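Local coordinates for protein abietadiene synthase, chloroplastic (Abies grandis, PDB 3S9V) that is a largely helical chloroplast enzyme of the terpene synthase family, with an N-terminal terpene synthase domain and a metal-binding domain, at residues E78-E81 / W82-N86; T123-Q126 / K127-F131. All blocks are in the same frame, centred on the assembly; numbering follows the deposited sequence.

Contact 1 of 2, residues E78-E81 / W82-N86; sequences ETVE and WILQN
Glu81 and Gln85 lie one helical turn apart on the exposed side of helix 77-85, where long polar side chains suit the solvent. CG of Glu81 stands anti to the backbone N (chi1 -177°) and the chain then bends at chi2, which carries the carboxylate forward over the next turn. There Glu81 OE1 comes 3.2 Å from NE2 of Gln85, but the angle at the hydrogen is too poor for a hydrogen bond. The carboxylate and amide planes stand 77° apart, and the two groups lie against each other without pairing. The other oxygen, OE2 of Glu81, rests 3.8 Å from CD1 of Leu84, whose side chain crosses that of Glu81 at about a right angle. Leu84 CD1 also approaches Val80 CG1 at 4.4 Å, a loose apolar contact of branched residues turned to the protein. Backbone bonds from Trp82, Ile83, Leu84 and Gln85 to the carbonyls four residues earlier hold this spacing. At the helix end Asn86 ND2 donates to Trp82 O at 3.0 Å, fairly straight at 164°, and the same nitrogen sits above one face of the indole, offset toward its rim. On the buried sides, Thr79 and Trp82 pack on Thr59 of helix 56-62, Trp82 also meets the ring of His261, and Ile83 and Leu84 reach Leu115 of helix 101-117.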
# COMPACT_ATOMS: atom_id res chain seq x y z
N GLU A 78 -7.38 35.19 -22.05
CA GLU A 78 -7.48 33.80 -22.47
C GLU A 78 -8.41 32.97 -21.57
O GLU A 78 -9.07 32.05 -22.04
CB GLU A 78 -6.07 33.17 -22.51
CG GLU A 78 -5.48 32.86 -21.13
CD GLU A 78 -4.49 33.90 -20.62
OE1 GLU A 78 -4.72 35.12 -20.80
OE2 GLU A 78 -3.47 33.48 -20.01
N THR A 79 -8.47 33.30 -20.28
CA THR A 79 -9.34 32.55 -19.39
C THR A 79 -10.80 32.86 -19.68
O THR A 79 -11.66 31.98 -19.59
CB THR A 79 -9.01 32.81 -17.91
OG1 THR A 79 -9.24 34.19 -17.58
CG2 THR A 79 -7.55 32.46 -17.63
N VAL A 80 -11.10 34.10 -20.03
CA VAL A 80 -12.48 34.46 -20.36
C VAL A 80 -12.89 33.68 -21.61
O VAL A 80 -14.00 33.13 -21.68
CB VAL A 80 -12.62 35.97 -20.64
CG1 VAL A 80 -14.02 36.26 -21.21
CG2 VAL A 80 -12.43 36.74 -19.35
N GLU A 81 -11.99 33.63 -22.59
CA GLU A 81 -12.27 32.90 -23.81
C GLU A 81 -12.45 31.42 -23.49
O GLU A 81 -13.30 30.76 -24.07
CB GLU A 81 -11.11 33.08 -24.81
CG GLU A 81 -11.36 32.40 -26.15
CD GLU A 81 -12.50 33.04 -26.94
OE1 GLU A 81 -13.07 32.36 -27.82
OE2 GLU A 81 -12.82 34.23 -26.70
N TRP A 82 -11.66 30.90 -22.56
CA TRP A 82 -11.78 29.49 -22.19
C TRP A 82 -13.20 29.21 -21.71
O TRP A 82 -13.81 28.21 -22.07
CB TRP A 82 -10.80 29.13 -21.07
CG TRP A 82 -10.85 27.67 -20.74
CD1 TRP A 82 -10.15 26.67 -21.35
CD2 TRP A 82 -11.74 27.03 -19.82
NE1 TRP A 82 -10.55 25.45 -20.87
CE2 TRP A 82 -11.53 25.64 -19.93
CE3 TRP A 82 -12.70 27.50 -18.92
CZ2 TRP A 82 -12.25 24.71 -19.17
CZ3 TRP A 82 -13.42 26.58 -18.16
CH2 TRP A 82 -13.19 25.19 -18.29
N ILE A 83 -13.73 30.10 -20.88
CA ILE A 83 -15.07 29.94 -20.36
C ILE A 83 -16.07 29.90 -21.50
O ILE A 83 -16.92 29.03 -21.56
CB ILE A 83 -15.43 31.09 -19.40
CG1 ILE A 83 -14.51 31.04 -18.17
CG2 ILE A 83 -16.87 31.00 -18.99
CD1 ILE A 83 -14.58 32.26 -17.28
N LEU A 84 -15.94 30.85 -22.43
CA LEU A 84 -16.84 30.92 -23.58
C LEU A 84 -16.82 29.67 -24.45
O LEU A 84 -17.83 29.29 -25.04
CB LEU A 84 -16.47 32.13 -24.45
CG LEU A 84 -16.63 33.52 -23.83
CD1 LEU A 84 -16.06 34.57 -24.77
CD2 LEU A 84 -18.10 33.78 -23.56
N GLN A 85 -15.67 29.01 -24.53
CA GLN A 85 -15.50 27.83 -25.36
C GLN A 85 -15.75 26.49 -24.67
O GLN A 85 -15.85 25.47 -25.35
CB GLN A 85 -14.08 27.81 -25.92
CG GLN A 85 -13.63 29.11 -26.56
CD GLN A 85 -14.12 29.25 -27.99
OE1 GLN A 85 -15.32 29.23 -28.25
NE2 GLN A 85 -13.18 29.39 -28.92
N ASN A 86 -15.87 26.47 -23.35
CA ASN A 86 -16.04 25.19 -22.65
C ASN A 86 -17.32 24.92 -21.88
O ASN A 86 -17.32 24.14 -20.92
CB ASN A 86 -14.84 24.97 -21.73
CG ASN A 86 -13.62 24.52 -22.49
OD1 ASN A 86 -13.46 23.34 -22.78
ND2 ASN A 86 -12.75 25.46 -22.83

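Contact 2 of 2, residues T123-Q126 / K127-F131; sequences TQVQ and KGIEF
Val125 and Ile129 meet one turn apart along helix 122-136, an amphipathic alpha-helix with a polar, solvent-facing side and an apolar side turned to the protein. The backbone supplies the regular i to i+4 hydrogen bonds: Lys127, Gly128, Ile129 and Glu130 donate to the carbonyls of Thr123, Gln124, Val125 and Gln126, the shortest being Gly128 N to Gln124 O at 2.8 Å. Gly128 is buried and brings no side chain to the contact. CG1 of Ile129 lies 3.3 Å from Val125 O, folded back over the carbonyl that its own backbone N bonds.

Apolar contact is modest. CG1 of Val125 approaches CD1 of Ile129 at 4.2 Å, the two beta-branched chains crossing at a slant. Val125 also packs on Ile112 and Leu115 of helix 101-117, a place that favours a compact hydrocarbon group.

Among the polar side chains, Gln124 is turned to helix 77-85, where its NE2 probably bonds Leu84 O. Its OE1 accepts from Thr123 OG1 at 3.1 Å, the hydroxyl approaching from above the carbonyl plane. Thr123, Gln126, Lys127 and Glu130 take the outer side. Lys127 is extended, with its aliphatic CG near Thr123 O and its amine led away from the turn. Gln126 bends at chi2 (45°), which swings its amide toward Glu130, and the amide and carboxylate planes stand nearly perpendicular, 87° apart. The resulting bond is weak though straight: NE2 of Gln126 gives its hydrogen to OE2 of Glu130 across 3.3 Å at 171°.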
# COMPACT_ATOMS: atom_id res chain seq x y z
N THR A 123 -25.37 34.68 -24.67
CA THR A 123 -26.09 33.43 -24.86
C THR A 123 -25.65 32.39 -23.83
O THR A 123 -26.49 31.75 -23.20
CB THR A 123 -25.92 32.87 -26.29
OG1 THR A 123 -24.56 32.51 -26.53
CG2 THR A 123 -26.35 33.90 -27.31
N GLN A 124 -24.34 32.22 -23.64
CA GLN A 124 -23.85 31.25 -22.67
C GLN A 124 -24.40 31.55 -21.28
O GLN A 124 -24.79 30.64 -20.55
CB GLN A 124 -22.31 31.23 -22.62
CG GLN A 124 -21.66 30.70 -23.88
CD GLN A 124 -21.23 31.81 -24.81
OE1 GLN A 124 -21.93 32.81 -24.97
NE2 GLN A 124 -20.08 31.63 -25.45
N VAL A 125 -24.44 32.83 -20.92
CA VAL A 125 -24.97 33.19 -19.61
C VAL A 125 -26.42 32.74 -19.50
O VAL A 125 -26.82 32.20 -18.48
CB VAL A 125 -24.88 34.71 -19.37
CG1 VAL A 125 -25.71 35.09 -18.15
CG2 VAL A 125 -23.43 35.11 -19.14
N GLN A 126 -27.20 32.96 -20.56
CA GLN A 126 -28.60 32.55 -20.54
C GLN A 126 -28.76 31.03 -20.41
O GLN A 126 -29.58 30.56 -19.61
CB GLN A 126 -29.32 33.05 -21.80
CG GLN A 126 -30.84 32.83 -21.77
CD GLN A 126 -31.46 33.22 -20.43
OE1 GLN A 126 -31.08 34.22 -19.81
NE2 GLN A 126 -32.43 32.43 -19.98
N LYS A 127 -27.98 30.27 -21.18
CA LYS A 127 -28.04 28.81 -21.09
C LYS A 127 -27.60 28.34 -19.70
O LYS A 127 -28.11 27.35 -19.17
CB LYS A 127 -27.14 28.15 -22.14
CG LYS A 127 -27.68 28.20 -23.55
CD LYS A 127 -26.69 27.57 -24.51
CE LYS A 127 -27.22 27.61 -25.94
NZ LYS A 127 -26.27 26.97 -26.89
N GLY A 128 -26.64 29.05 -19.12
CA GLY A 128 -26.15 28.71 -17.80
C GLY A 128 -27.22 28.95 -16.76
O GLY A 128 -27.43 28.13 -15.87
N ILE A 129 -27.92 30.07 -16.90
CA ILE A 129 -28.99 30.42 -15.97
C ILE A 129 -30.06 29.33 -15.98
O ILE A 129 -30.51 28.89 -14.92
CB ILE A 129 -29.64 31.78 -16.34
CG1 ILE A 129 -28.71 32.92 -15.92
CG2 ILE A 129 -30.99 31.93 -15.64
CD1 ILE A 129 -29.28 34.29 -16.18
N GLU A 130 -30.43 28.89 -17.18
CA GLU A 130 -31.44 27.86 -17.32
C GLU A 130 -30.98 26.55 -16.69
O GLU A 130 -31.75 25.89 -16.00
CB GLU A 130 -31.77 27.65 -18.80
CG GLU A 130 -32.09 28.96 -19.51
CD GLU A 130 -32.52 28.78 -20.95
OE1 GLU A 130 -32.04 27.83 -21.61
OE2 GLU A 130 -33.33 29.60 -21.42
N PHE A 131 -29.73 26.18 -16.93
CA PHE A 131 -29.23 24.95 -16.32
C PHE A 131 -29.27 25.07 -14.81
O PHE A 131 -29.77 24.19 -14.12
CB PHE A 131 -27.79 24.64 -16.73
CG PHE A 131 -27.19 23.52 -15.93
CD1 PHE A 131 -27.44 22.20 -16.27
CD2 PHE A 131 -26.45 23.78 -14.78
CE1 PHE A 131 -26.97 21.16 -15.49
CE2 PHE A 131 -25.98 22.75 -13.98
CZ PHE A 131 -26.24 21.43 -14.34

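Overall arrangement
From the N terminus, the chain first enters contact 1 on helix 77-85, then runs through the loop holding Gln87 and Trp93 and through helix 101-117 before reaching contact 2 on helix 122-136. Each contact spans neighbouring turns of a single helix, so neither closes a long loop; they follow in series, without nesting or crossing. Their centres are about 15 Å apart, and they touch where Leu84 O probably accepts a hydrogen bond from Gln124 NE2. Two partners are shared: Leu115 of helix 101-117 meets side chains from both, and Trp93 bonds Ile83 O and is touched by Gln124. Gln87 serves contact 2, through Gln124 O and Lys127.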